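PDB 5EK8: lipoxygenase from Cyanothece sp., which probably adds molecular oxygen to polyunsaturated fatty acids as a non-heme-iron 9R-lipoxygenase. Local coordinates for residues R443-D448 against Y452-N457; Y249-V254 against A295-K300; E31-K36 against G189-A194. One frame throughout, in Å; residues are numbered along the deposited sequence.

Contact 1: residues R443-D448 against Y452-N457; sequences RQPICD and YAKAAN
Arg443 and Tyr452 are brought together by their first torsions: CG of the arginine stands between its backbone N and carbonyl carbon (chi1 67°), whereas the tyrosine ring is swung opposite its own backbone N (chi1 171°). The motif is a loop folded back along the first turns of the helix it leads into, 451-473, in the largely helical lipoxygenase domain. The tyrosine presents an edge, with CE2 of Tyr452 lying over one guanidinium face, 3.8 Å from NE of Arg443. With the guanidinium and ring planes 76° apart, this is no flat stack; the polar end of the arginine is occupied by a salt bridge to Glu520 and a hydrogen bond to Pro260 O. Proline and alanine suit the next step, one rigid and the other small: CG of Pro445 rests 3.7 Å from CB of Ala453, and the backbones close to 4.9 Å between their CA atoms. Farther along the loop, the bent chain of Lys454 carries NZ to OD1 of Asp448, a rather long salt bridge of 3.6 Å on the outer side, where Asp448 is exposed. Asn457 clasps the loop from the helix side. Its OD1 accepts from NE2 of Gln444 at 3.0 Å, the two amide planes turned well out of line, and its ND2 makes a weak bond to Arg443 O. With a leucine in place of Asn457, Arg443 O would probably lose that donor and NE2 of Gln444 its acceptor, leaving the amide freer to turn. The same ND2 also bonds Ala453 O at 3.1 Å, reaching it from the carbonyl face opposite the one used by the backbone N of Asn457.

Contact 2: residues Y249-V254 against A295-K300; sequences YFVLRV and AYFVLK
Phe297, on strand 291-300, is the bump of this contact, and the hollow it fills is lined by Phe250, Val251 and Val254 on helix 247-256. The strand belongs to an antiparallel sheet, between strands 303-313 and 272-277, and the helix packs across it, nearly square to the strand at 98°. The axes of the two segments pass 11.3 Å apart, a separation that a large aromatic side chain is well suited to bridge. The hollow's aromatic wall is Phe250, whose CE1 comes within 3.7 Å of CE1 of Phe297, near the plane of the latter ring and at its edge. Val254 closes the far end: its side chain points head-on at the incoming phenylalanine, and both methyls, CG1 and CG2, stand 4.0 Å from CZ of Phe297. Val251 slides past in the opposite sense, its CG2 lying 4.1 Å from CD1 of Phe297. Branched valines suit these places because their two methyls give short, blunt walls. Within the helix, CG2 of Val254 also sits over one face of the Phe250 ring, offset toward its rim, and thereby joins two walls of the hollow. Phe346 of helix 337-377 touches both Phe250 and Val254, while Leu304 and Pro306 of strand 303-313 meet Val251. Every atom that meets here is a buried carbon; between these two segments the joint therefore rests on shape fit and the exclusion of water rather than on hydrogen bonds.

Contact 3: residues E31-K36 against G189-A194; sequences EEKAEK and GRKFQA
Glu31 and Phe192 cross at about a right angle, and the touching is done by the aliphatic part of the glutamate: its CG lies 3.7 Å from CZ of Phe192, near the plane of the ring and at its edge. The carboxylate follows the same rim, OE2 of Glu31 standing 4.1 Å from CE2 of Phe192, with its plane 62° from that of the ring. Glutamate suits such an exposed place because its methylenes can lie against an aromatic rim while the charged end remains at the surface. CG of Phe192 lies beside the backbone N (chi1 -73°), an orientation that sends the ring out toward the other helix, where Arg27 and Ile30 also touch it. The second pair is formed by two extended lysines, again crossing at about a right angle. CD of Lys33 approaches NZ of Lys191 at 4.0 Å, and the two NZ atoms, of Lys33 and Lys191, are 4.5 Å apart. Their like charges would be expected to disfavour this closeness, but Lys191 also makes a salt bridge to Asp185, which probably offsets part of the cost. The contact is thin and lies at the surface, joining helix 24-36 to the start of helix 188-214. On another side of the latter helix, Arg190 hydrogen-bonds the backbone O of Asn667, beside the C-terminal Ile668 that binds the iron; the beta-rich part of the chain, from strand 53-61 to strand 152-160 and consistent with the PLAT domain, comes between the two helices in sequence.

Contact 2 is the core joint, made wholly by buried side chains between a helix and a strand, whereas contact 3 is a surface meeting of two helices and contact 1 is partly buried, a loop held to the helix that follows it. The chemistry follows: carbon against carbon in contact 2, hydrogen bonds mixed with a salt bridge and apolar packing in contact 1, and in contact 3 a glutamate methylene against an aromatic edge, beside two lysines whose like charges lie close. Contacts 1 and 2 are neighbours, their centres about 15 Å apart, though built from different elements; contact 3 lies across the chain's centre, about 38 Å from contact 1 and 45 Å from contact 2, centre to centre.

Contact 1: residues R443-D448 against Y452-N457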
ATOM      1  N   ARG A 443      16.523   7.896  -6.486  1.00 36.31           N
ATOM      2  CA  ARG A 443      17.132   8.632  -7.594  1.00 41.93           C
ATOM      3  C   ARG A 443      17.884   9.869  -7.111  1.00 48.13           C
ATOM      4  O   ARG A 443      17.630  10.368  -6.016  1.00 56.64           O
ATOM      5  CB  ARG A 443      16.059   9.043  -8.605  1.00 40.97           C
ATOM      6  CG  ARG A 443      15.067  10.066  -8.055  1.00 45.10           C
ATOM      7  CD  ARG A 443      13.760  10.079  -8.841  1.00 44.82           C
ATOM      8  NE  ARG A 443      13.014   8.831  -8.691  1.00 42.50           N
ATOM      9  CZ  ARG A 443      11.820   8.601  -9.231  1.00 41.55           C
ATOM     10  NH1 ARG A 443      11.226   9.538  -9.960  1.00 39.67           N
ATOM     11  NH2 ARG A 443      11.213   7.437  -9.038  1.00 40.76           N
ATOM     12  N   GLN A 444      18.808  10.362  -7.928  1.00 49.87           N
ATOM     13  CA  GLN A 444      19.536  11.585  -7.605  1.00 54.08           C
ATOM     14  C   GLN A 444      18.938  12.790  -8.336  1.00 57.72           C
ATOM     15  O   GLN A 444      18.364  12.641  -9.418  1.00 57.35           O
ATOM     16  CB  GLN A 444      21.019  11.430  -7.950  1.00 55.48           C
ATOM     17  CG  GLN A 444      21.749  10.436  -7.067  1.00 58.22           C
ATOM     18  CD  GLN A 444      21.630  10.774  -5.593  1.00 60.50           C
ATOM     19  OE1 GLN A 444      21.654  11.943  -5.207  1.00 62.94           O
ATOM     20  NE2 GLN A 444      21.492   9.749  -4.760  1.00 59.32           N
ATOM     21  N   PRO A 445      19.061  13.989  -7.737  1.00 57.88           N
ATOM     22  CA  PRO A 445      18.472  15.207  -8.302  1.00 49.71           C
ATOM     23  C   PRO A 445      19.072  15.600  -9.646  1.00 47.95           C
ATOM     24  O   PRO A 445      20.279  15.817  -9.732  1.00 51.18           O
ATOM     25  CB  PRO A 445      18.782  16.270  -7.243  1.00 49.76           C
ATOM     26  CG  PRO A 445      19.012  15.508  -5.987  1.00 53.33           C
ATOM     27  CD  PRO A 445      19.676  14.246  -6.423  1.00 58.34           C
ATOM     28  N   ILE A 446      18.234  15.686 -10.674  1.00 45.20           N
ATOM     29  CA  ILE A 446      18.663  16.203 -11.965  1.00 47.85           C
ATOM     30  C   ILE A 446      19.053  17.674 -11.861  1.00 54.03           C
ATOM     31  O   ILE A 446      20.061  18.097 -12.426  1.00 58.30           O
ATOM     32  CB  ILE A 446      17.563  16.064 -13.031  1.00 46.05           C
ATOM     33  CG1 ILE A 446      17.041  14.629 -13.096  1.00 43.18           C
ATOM     34  CG2 ILE A 446      18.076  16.519 -14.389  1.00 47.41           C
ATOM     35  CD1 ILE A 446      16.064  14.404 -14.225  1.00 41.31           C
ATOM     36  N   CYS A 447      18.246  18.448 -11.138  1.00 54.19           N
ATOM     37  CA  CYS A 447      18.479  19.882 -10.991  1.00 53.82           C
ATOM     38  C   CYS A 447      17.959  20.413  -9.654  1.00 57.75           C
ATOM     39  O   CYS A 447      17.436  19.655  -8.839  1.00 59.92           O
ATOM     40  CB  CYS A 447      17.825  20.641 -12.142  1.00 49.95           C
ATOM     41  SG  CYS A 447      16.065  20.290 -12.333  1.00 67.27           S
ATOM     42  N   ASP A 448      18.104  21.717  -9.438  1.00 59.97           N
ATOM     43  CA  ASP A 448      17.674  22.350  -8.193  1.00 60.44           C
ATOM     44  C   ASP A 448      16.163  22.286  -7.992  1.00 57.36           C
ATOM     45  O   ASP A 448      15.691  22.189  -6.860  1.00 57.64           O
ATOM     46  CB  ASP A 448      18.142  23.806  -8.148  1.00 64.07           C
ATOM     47  CG  ASP A 448      19.577  23.937  -7.690  1.00 68.59           C
ATOM     48  OD1 ASP A 448      19.981  23.147  -6.811  1.00 70.19           O
ATOM     49  OD2 ASP A 448      20.295  24.820  -8.206  1.00 71.15           O
ATOM     50  N   TYR A 452      11.495  16.331  -5.544  1.00 47.44           N
ATOM     51  CA  TYR A 452      11.270  14.978  -5.057  1.00 49.47           C
ATOM     52  C   TYR A 452      12.574  14.243  -4.755  1.00 51.17           C
ATOM     53  O   TYR A 452      12.670  13.522  -3.770  1.00 52.75           O
ATOM     54  CB  TYR A 452      10.454  14.132  -6.037  1.00 49.16           C
ATOM     55  CG  TYR A 452      10.463  12.701  -5.565  1.00 50.27           C
ATOM     56  CD1 TYR A 452       9.733  12.324  -4.444  1.00 53.23           C
ATOM     57  CD2 TYR A 452      11.263  11.742  -6.183  1.00 48.46           C
ATOM     58  CE1 TYR A 452       9.771  11.030  -3.973  1.00 54.70           C
ATOM     59  CE2 TYR A 452      11.306  10.442  -5.716  1.00 45.49           C
ATOM     60  CZ  TYR A 452      10.560  10.096  -4.612  1.00 48.59           C
ATOM     61  OH  TYR A 452      10.593   8.812  -4.135  1.00 50.75           O
ATOM     62  N   ALA A 453      13.569  14.408  -5.617  1.00 50.23           N
ATOM     63  CA  ALA A 453      14.836  13.713  -5.436  1.00 49.70           C
ATOM     64  C   ALA A 453      15.544  14.180  -4.171  1.00 52.46           C
ATOM     65  O   ALA A 453      16.007  13.366  -3.371  1.00 55.42           O
ATOM     66  CB  ALA A 453      15.721  13.914  -6.642  1.00 49.72           C
ATOM     67  N   LYS A 454      15.621  15.496  -3.996  1.00 52.34           N
ATOM     68  CA  LYS A 454      16.200  16.080  -2.790  1.00 54.26           C
ATOM     69  C   LYS A 454      15.499  15.532  -1.543  1.00 52.51           C
ATOM     70  O   LYS A 454      16.147  15.011  -0.619  1.00 52.69           O
ATOM     71  CB  LYS A 454      16.102  17.610  -2.840  1.00 55.16           C
ATOM     72  CG  LYS A 454      16.900  18.248  -3.976  1.00 59.25           C
ATOM     73  CD  LYS A 454      16.353  19.622  -4.348  1.00 65.74           C
ATOM     74  CE  LYS A 454      17.196  20.757  -3.784  1.00 70.01           C
ATOM     75  NZ  LYS A 454      18.520  20.856  -4.462  1.00 72.52           N
ATOM     76  N   ALA A 455      14.172  15.639  -1.538  1.00 47.96           N
ATOM     77  CA  ALA A 455      13.353  15.150  -0.431  1.00 47.86           C
ATOM     78  C   ALA A 455      13.634  13.683  -0.107  1.00 51.15           C
ATOM     79  O   ALA A 455      13.897  13.318   1.044  1.00 52.75           O
ATOM     80  CB  ALA A 455      11.886  15.337  -0.758  1.00 43.20           C
ATOM     81  N   ALA A 456      13.591  12.859  -1.148  1.00 52.44           N
ATOM     82  CA  ALA A 456      13.775  11.418  -1.035  1.00 51.19           C
ATOM     83  C   ALA A 456      15.149  11.056  -0.485  1.00 53.98           C
ATOM     84  O   ALA A 456      15.263  10.185   0.372  1.00 54.13           O
ATOM     85  CB  ALA A 456      13.559  10.757  -2.389  1.00 48.56           C
ATOM     86  N   ASN A 457      16.190  11.724  -0.968  1.00 55.47           N
ATOM     87  CA  ASN A 457      17.540  11.440  -0.489  1.00 57.08           C
ATOM     88  C   ASN A 457      17.743  11.865   0.965  1.00 58.97           C
ATOM     89  O   ASN A 457      18.370  11.140   1.748  1.00 60.94           O
ATOM     90  CB  ASN A 457      18.577  12.114  -1.384  1.00 58.13           C
ATOM     91  CG  ASN A 457      19.022  11.222  -2.527  1.00 60.28           C
ATOM     92  OD1 ASN A 457      19.872  10.346  -2.350  1.00 62.00           O
ATOM     93  ND2 ASN A 457      18.446  11.435  -3.706  1.00 58.62           N
TER

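Contact 2: residues Y249-V254 against A295-K300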
ATOM      1  N   TYR A 249       5.196  24.750 -15.278  1.00 46.77           N
ATOM      2  CA  TYR A 249       4.429  23.909 -14.376  1.00 45.47           C
ATOM      3  C   TYR A 249       4.386  22.472 -14.881  1.00 44.97           C
ATOM      4  O   TYR A 249       4.413  21.529 -14.089  1.00 41.13           O
ATOM      5  CB  TYR A 249       3.009  24.457 -14.198  1.00 45.58           C
ATOM      6  CG  TYR A 249       2.270  23.791 -13.065  1.00 41.68           C
ATOM      7  CD1 TYR A 249       2.612  24.054 -11.743  1.00 39.01           C
ATOM      8  CD2 TYR A 249       1.243  22.888 -13.313  1.00 40.11           C
ATOM      9  CE1 TYR A 249       1.953  23.437 -10.700  1.00 42.67           C
ATOM     10  CE2 TYR A 249       0.576  22.267 -12.279  1.00 44.16           C
ATOM     11  CZ  TYR A 249       0.934  22.542 -10.971  1.00 47.86           C
ATOM     12  OH  TYR A 249       0.266  21.925  -9.936  1.00 53.37           O
ATOM     13  N   PHE A 250       4.317  22.317 -16.202  1.00 48.20           N
ATOM     14  CA  PHE A 250       4.353  21.002 -16.834  1.00 48.32           C
ATOM     15  C   PHE A 250       5.611  20.251 -16.420  1.00 50.03           C
ATOM     16  O   PHE A 250       5.549  19.094 -15.986  1.00 53.90           O
ATOM     17  CB  PHE A 250       4.288  21.139 -18.356  1.00 46.69           C
ATOM     18  CG  PHE A 250       4.355  19.831 -19.092  1.00 48.86           C
ATOM     19  CD1 PHE A 250       5.528  19.429 -19.713  1.00 46.04           C
ATOM     20  CD2 PHE A 250       3.243  19.007 -19.172  1.00 50.54           C
ATOM     21  CE1 PHE A 250       5.589  18.229 -20.402  1.00 46.05           C
ATOM     22  CE2 PHE A 250       3.301  17.803 -19.859  1.00 49.04           C
ATOM     23  CZ  PHE A 250       4.475  17.414 -20.473  1.00 45.52           C
ATOM     24  N   VAL A 251       6.746  20.932 -16.541  1.00 46.93           N
ATOM     25  CA  VAL A 251       8.034  20.365 -16.156  1.00 46.29           C
ATOM     26  C   VAL A 251       8.088  20.077 -14.661  1.00 43.82           C
ATOM     27  O   VAL A 251       8.488  18.983 -14.241  1.00 37.97           O
ATOM     28  CB  VAL A 251       9.191  21.309 -16.537  1.00 43.06           C
ATOM     29  CG1 VAL A 251      10.487  20.865 -15.875  1.00 41.16           C
ATOM     30  CG2 VAL A 251       9.340  21.369 -18.044  1.00 41.07           C
ATOM     31  N   LEU A 252       7.676  21.059 -13.864  1.00 46.82           N
ATOM     32  CA  LEU A 252       7.671  20.900 -12.413  1.00 47.51           C
ATOM     33  C   LEU A 252       6.885  19.666 -11.970  1.00 48.94           C
ATOM     34  O   LEU A 252       7.314  18.946 -11.072  1.00 51.31           O
ATOM     35  CB  LEU A 252       7.103  22.147 -11.737  1.00 48.04           C
ATOM     36  CG  LEU A 252       8.084  23.308 -11.602  1.00 47.80           C
ATOM     37  CD1 LEU A 252       7.410  24.489 -10.949  1.00 45.77           C
ATOM     38  CD2 LEU A 252       9.316  22.881 -10.811  1.00 46.45           C
ATOM     39  N   ARG A 253       5.747  19.412 -12.609  1.00 46.66           N
ATOM     40  CA  ARG A 253       4.902  18.292 -12.205  1.00 45.49           C
ATOM     41  C   ARG A 253       5.387  16.981 -12.802  1.00 49.24           C
ATOM     42  O   ARG A 253       5.128  15.910 -12.254  1.00 49.99           O
ATOM     43  CB  ARG A 253       3.446  18.544 -12.592  1.00 45.36           C
ATOM     44  CG  ARG A 253       2.835  19.743 -11.885  1.00 48.16           C
ATOM     45  CD  ARG A 253       3.223  19.788 -10.408  1.00 44.75           C
ATOM     46  NE  ARG A 253       2.496  18.802  -9.612  1.00 43.92           N
ATOM     47  CZ  ARG A 253       2.676  18.612  -8.308  1.00 41.06           C
ATOM     48  NH1 ARG A 253       1.967  17.696  -7.662  1.00 35.93           N
ATOM     49  NH2 ARG A 253       3.568  19.337  -7.650  1.00 43.94           N
ATOM     50  N   VAL A 254       6.087  17.062 -13.928  1.00 52.65           N
ATOM     51  CA  VAL A 254       6.753  15.883 -14.458  1.00 50.43           C
ATOM     52  C   VAL A 254       7.807  15.421 -13.456  1.00 52.35           C
ATOM     53  O   VAL A 254       7.952  14.225 -13.185  1.00 48.14           O
ATOM     54  CB  VAL A 254       7.401  16.157 -15.829  1.00 49.26           C
ATOM     55  CG1 VAL A 254       8.488  15.134 -16.130  1.00 48.40           C
ATOM     56  CG2 VAL A 254       6.343  16.150 -16.922  1.00 47.06           C
ATOM     57  N   ALA A 295       7.602  12.514 -24.059  1.00 44.60           N
ATOM     58  CA  ALA A 295       7.920  13.921 -23.847  1.00 45.20           C
ATOM     59  C   ALA A 295       9.420  14.113 -23.783  1.00 50.77           C
ATOM     60  O   ALA A 295      10.107  13.407 -23.065  1.00 56.13           O
ATOM     61  CB  ALA A 295       7.264  14.444 -22.578  1.00 39.44           C
ATOM     62  N   TYR A 296       9.918  15.075 -24.541  1.00 49.30           N
ATOM     63  CA  TYR A 296      11.339  15.358 -24.600  1.00 47.39           C
ATOM     64  C   TYR A 296      11.616  16.676 -23.898  1.00 50.69           C
ATOM     65  O   TYR A 296      10.846  17.633 -24.019  1.00 44.71           O
ATOM     66  CB  TYR A 296      11.818  15.404 -26.049  1.00 45.71           C
ATOM     67  CG  TYR A 296      11.634  14.103 -26.795  1.00 49.93           C
ATOM     68  CD1 TYR A 296      12.715  13.265 -27.040  1.00 51.40           C
ATOM     69  CD2 TYR A 296      10.382  13.710 -27.251  1.00 50.54           C
ATOM     70  CE1 TYR A 296      12.556  12.073 -27.723  1.00 51.58           C
ATOM     71  CE2 TYR A 296      10.208  12.520 -27.928  1.00 51.78           C
ATOM     72  CZ  TYR A 296      11.300  11.702 -28.167  1.00 54.08           C
ATOM     73  OH  TYR A 296      11.127  10.512 -28.847  1.00 51.24           O
ATOM     74  N   PHE A 297      12.716  16.718 -23.156  1.00 54.57           N
ATOM     75  CA  PHE A 297      13.100  17.910 -22.411  1.00 50.28           C
ATOM     76  C   PHE A 297      14.570  18.209 -22.653  1.00 52.20           C
ATOM     77  O   PHE A 297      15.330  17.326 -23.021  1.00 54.63           O
ATOM     78  CB  PHE A 297      12.841  17.730 -20.914  1.00 42.97           C
ATOM     79  CG  PHE A 297      11.468  17.209 -20.593  1.00 41.93           C
ATOM     80  CD1 PHE A 297      10.431  18.082 -20.300  1.00 43.04           C
ATOM     81  CD2 PHE A 297      11.213  15.845 -20.584  1.00 44.16           C
ATOM     82  CE1 PHE A 297       9.167  17.605 -20.002  1.00 43.08           C
ATOM     83  CE2 PHE A 297       9.949  15.362 -20.288  1.00 46.44           C
ATOM     84  CZ  PHE A 297       8.926  16.246 -19.995  1.00 45.56           C
ATOM     85  N   VAL A 298      14.965  19.460 -22.465  1.00 55.12           N
ATOM     86  CA  VAL A 298      16.374  19.810 -22.535  1.00 56.78           C
ATOM     87  C   VAL A 298      16.774  20.467 -21.215  1.00 58.88           C
ATOM     88  O   VAL A 298      15.952  21.101 -20.552  1.00 57.54           O
ATOM     89  CB  VAL A 298      16.680  20.746 -23.729  1.00 57.93           C
ATOM     90  CG1 VAL A 298      16.050  22.139 -23.512  1.00 51.04           C
ATOM     91  CG2 VAL A 298      18.185  20.844 -23.966  1.00 37.68           C
ATOM     92  N   LEU A 299      18.029  20.288 -20.822  1.00 58.62           N
ATOM     93  CA  LEU A 299      18.536  20.886 -19.596  1.00 56.62           C
ATOM     94  C   LEU A 299      19.441  22.063 -19.931  1.00 62.11           C
ATOM     95  O   LEU A 299      20.506  21.893 -20.527  1.00 65.08           O
ATOM     96  CB  LEU A 299      19.290  19.851 -18.764  1.00 53.42           C
ATOM     97  CG  LEU A 299      19.859  20.332 -17.428  1.00 52.19           C
ATOM     98  CD1 LEU A 299      18.746  20.581 -16.422  1.00 53.31           C
ATOM     99  CD2 LEU A 299      20.868  19.329 -16.889  1.00 46.66           C
ATOM    100  N   LYS A 300      19.007  23.261 -19.558  1.00 66.27           N
ATOM    101  CA  LYS A 300      19.778  24.466 -19.830  1.00 67.59           C
ATOM    102  C   LYS A 300      19.947  25.271 -18.551  1.00 66.77           C
ATOM    103  O   LYS A 300      18.978  25.807 -18.014  1.00 73.85           O
ATOM    104  CB  LYS A 300      19.099  25.303 -20.916  1.00 73.10           C
ATOM    105  CG  LYS A 300      20.032  25.743 -22.037  1.00 82.32           C
ATOM    106  CD  LYS A 300      19.329  25.749 -23.392  0.98 87.33           C
ATOM    107  CE  LYS A 300      18.105  26.655 -23.393  1.00 90.04           C
ATOM    108  NZ  LYS A 300      17.385  26.635 -24.702  1.00 91.90           N
TER

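Contact 3: residues E31-K36 against G189-A194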
ATOM      1  N   GLU A  31     -16.391   1.467  18.165  1.00 68.48           N
ATOM      2  CA  GLU A  31     -15.578   1.522  19.373  1.00 67.97           C
ATOM      3  C   GLU A  31     -15.646   0.220  20.165  1.00 62.36           C
ATOM      4  O   GLU A  31     -14.635  -0.251  20.697  1.00 60.08           O
ATOM      5  CB  GLU A  31     -16.013   2.700  20.249  1.00 71.58           C
ATOM      6  CG  GLU A  31     -15.637   4.061  19.681  1.00 81.15           C
ATOM      7  CD  GLU A  31     -16.151   5.221  20.525  1.00 90.81           C
ATOM      8  OE1 GLU A  31     -17.323   5.180  20.959  1.00 91.77           O
ATOM      9  OE2 GLU A  31     -15.380   6.177  20.754  1.00 97.58           O
ATOM     10  N   GLU A  32     -16.832  -0.372  20.238  1.00 60.70           N
ATOM     11  CA  GLU A  32     -16.972  -1.601  21.000  1.00 66.18           C
ATOM     12  C   GLU A  32     -16.328  -2.763  20.256  1.00 70.86           C
ATOM     13  O   GLU A  32     -15.666  -3.593  20.874  1.00 72.66           O
ATOM     14  CB  GLU A  32     -18.439  -1.873  21.320  1.00 70.69           C
ATOM     15  CG  GLU A  32     -18.887  -1.116  22.566  1.00 78.62           C
ATOM     16  CD  GLU A  32     -20.386  -1.108  22.773  1.00 81.09           C
ATOM     17  OE1 GLU A  32     -21.091  -1.883  22.092  1.00 86.50           O
ATOM     18  OE2 GLU A  32     -20.854  -0.318  23.622  1.00 73.46           O
ATOM     19  N   LYS A  33     -16.484  -2.789  18.934  1.00 71.44           N
ATOM     20  CA  LYS A  33     -15.782  -3.757  18.090  1.00 66.00           C
ATOM     21  C   LYS A  33     -14.289  -3.720  18.371  1.00 62.39           C
ATOM     22  O   LYS A  33     -13.635  -4.759  18.462  1.00 67.00           O
ATOM     23  CB  LYS A  33     -16.041  -3.471  16.610  1.00 69.16           C
ATOM     24  CG  LYS A  33     -15.470  -4.502  15.646  1.00 72.56           C
ATOM     25  CD  LYS A  33     -15.796  -4.102  14.211  1.00 78.26           C
ATOM     26  CE  LYS A  33     -15.639  -5.264  13.237  1.00 84.64           C
ATOM     27  NZ  LYS A  33     -16.267  -4.977  11.912  1.00 84.17           N
ATOM     28  N   ALA A  34     -13.761  -2.510  18.514  1.00 57.91           N
ATOM     29  CA  ALA A  34     -12.360  -2.326  18.862  1.00 61.43           C
ATOM     30  C   ALA A  34     -12.042  -2.837  20.262  1.00 65.94           C
ATOM     31  O   ALA A  34     -10.978  -3.417  20.488  1.00 70.76           O
ATOM     32  CB  ALA A  34     -11.984  -0.867  18.750  1.00 62.16           C
ATOM     33  N   GLU A  35     -12.959  -2.621  21.200  1.00 68.82           N
ATOM     34  CA  GLU A  35     -12.690  -2.964  22.593  1.00 71.14           C
ATOM     35  C   GLU A  35     -12.757  -4.471  22.865  1.00 65.61           C
ATOM     36  O   GLU A  35     -12.060  -4.964  23.750  1.00 61.96           O
ATOM     37  CB  GLU A  35     -13.656  -2.217  23.524  1.00 80.47           C
ATOM     38  CG  GLU A  35     -14.875  -3.018  23.969  1.00 91.50           C
ATOM     39  CD  GLU A  35     -15.786  -2.242  24.905  1.00 98.45           C
ATOM     40  OE1 GLU A  35     -15.373  -1.160  25.377  1.00 99.53           O
ATOM     41  OE2 GLU A  35     -16.916  -2.715  25.165  1.00100.20           O
ATOM     42  N   LYS A  36     -13.580  -5.202  22.114  1.00 64.96           N
ATOM     43  CA  LYS A  36     -13.747  -6.637  22.359  1.00 68.97           C
ATOM     44  C   LYS A  36     -12.546  -7.436  21.856  1.00 71.15           C
ATOM     45  O   LYS A  36     -12.249  -8.519  22.360  1.00 70.63           O
ATOM     46  CB  LYS A  36     -15.016  -7.176  21.690  1.00 72.63           C
ATOM     47  CG  LYS A  36     -16.253  -6.310  21.820  1.00 78.41           C
ATOM     48  CD  LYS A  36     -17.044  -6.564  23.091  1.00 82.78           C
ATOM     49  CE  LYS A  36     -18.436  -5.952  22.971  1.00 84.16           C
ATOM     50  NZ  LYS A  36     -19.374  -6.427  24.023  1.00 86.46           N
ATOM     51  N   GLY A 189      -9.754   5.744  15.027  1.00 56.19           N
ATOM     52  CA  GLY A 189      -9.571   7.068  14.461  1.00 57.87           C
ATOM     53  C   GLY A 189      -9.585   7.045  12.945  1.00 57.16           C
ATOM     54  O   GLY A 189     -10.310   7.811  12.315  1.00 59.00           O
ATOM     55  N   ARG A 190      -8.771   6.164  12.370  1.00 54.31           N
ATOM     56  CA  ARG A 190      -8.711   5.953  10.925  1.00 51.74           C
ATOM     57  C   ARG A 190     -10.102   5.662  10.351  1.00 50.85           C
ATOM     58  O   ARG A 190     -10.508   6.242   9.332  1.00 52.46           O
ATOM     59  CB  ARG A 190      -7.726   4.813  10.622  1.00 51.81           C
ATOM     60  CG  ARG A 190      -7.840   4.169   9.252  1.00 50.29           C
ATOM     61  CD  ARG A 190      -7.598   5.162   8.127  1.00 48.38           C
ATOM     62  NE  ARG A 190      -7.759   4.545   6.812  1.00 41.96           N
ATOM     63  CZ  ARG A 190      -8.916   4.097   6.328  1.00 44.70           C
ATOM     64  NH1 ARG A 190      -8.966   3.552   5.120  1.00 41.04           N
ATOM     65  NH2 ARG A 190     -10.028   4.191   7.047  1.00 51.65           N
ATOM     66  N   LYS A 191     -10.836   4.784  11.030  1.00 49.23           N
ATOM     67  CA  LYS A 191     -12.217   4.475  10.669  1.00 45.07           C
ATOM     68  C   LYS A 191     -13.114   5.716  10.692  1.00 43.54           C
ATOM     69  O   LYS A 191     -13.832   5.997   9.729  1.00 43.78           O
ATOM     70  CB  LYS A 191     -12.788   3.415  11.614  1.00 43.26           C
ATOM     71  CG  LYS A 191     -12.157   2.040  11.490  1.00 44.33           C
ATOM     72  CD  LYS A 191     -13.081   0.971  12.055  1.00 42.25           C
ATOM     73  CE  LYS A 191     -12.509  -0.436  11.871  1.00 36.98           C
ATOM     74  NZ  LYS A 191     -13.485  -1.498  12.300  1.00 35.12           N
ATOM     75  N   PHE A 192     -13.060   6.456  11.797  1.00 42.62           N
ATOM     76  CA  PHE A 192     -13.889   7.644  11.980  1.00 45.42           C
ATOM     77  C   PHE A 192     -13.623   8.702  10.912  1.00 47.96           C
ATOM     78  O   PHE A 192     -14.557   9.262  10.335  1.00 45.83           O
ATOM     79  CB  PHE A 192     -13.662   8.240  13.368  1.00 46.78           C
ATOM     80  CG  PHE A 192     -14.278   7.440  14.477  1.00 52.42           C
ATOM     81  CD1 PHE A 192     -15.230   6.473  14.206  1.00 56.75           C
ATOM     82  CD2 PHE A 192     -13.909   7.659  15.791  1.00 55.06           C
ATOM     83  CE1 PHE A 192     -15.800   5.734  15.229  1.00 57.99           C
ATOM     84  CE2 PHE A 192     -14.477   6.926  16.820  1.00 56.27           C
ATOM     85  CZ  PHE A 192     -15.425   5.964  16.539  1.00 56.09           C
ATOM     86  N   GLN A 193     -12.347   8.970  10.651  1.00 51.09           N
ATOM     87  CA  GLN A 193     -11.967   9.902   9.595  1.00 52.38           C
ATOM     88  C   GLN A 193     -12.507   9.434   8.249  1.00 51.32           C
ATOM     89  O   GLN A 193     -13.039  10.233   7.467  1.00 51.33           O
ATOM     90  CB  GLN A 193     -10.448  10.059   9.520  1.00 50.66           C
ATOM     91  CG  GLN A 193      -9.850  10.839  10.668  1.00 55.73           C
ATOM     92  CD  GLN A 193      -8.549  11.507  10.280  1.00 61.75           C
ATOM     93  OE1 GLN A 193      -8.202  11.566   9.097  1.00 59.15           O
ATOM     94  NE2 GLN A 193      -7.819  12.015  11.272  1.00 65.78           N
ATOM     95  N   ALA A 194     -12.379   8.138   7.988  1.00 51.61           N
ATOM     96  CA  ALA A 194     -12.875   7.594   6.729  1.00 58.76           C
ATOM     97  C   ALA A 194     -14.365   7.869   6.558  1.00 56.18           C
ATOM     98  O   ALA A 194     -14.792   8.451   5.555  1.00 50.78           O
ATOM     99  CB  ALA A 194     -12.601   6.099   6.645  1.00 60.70           C
TER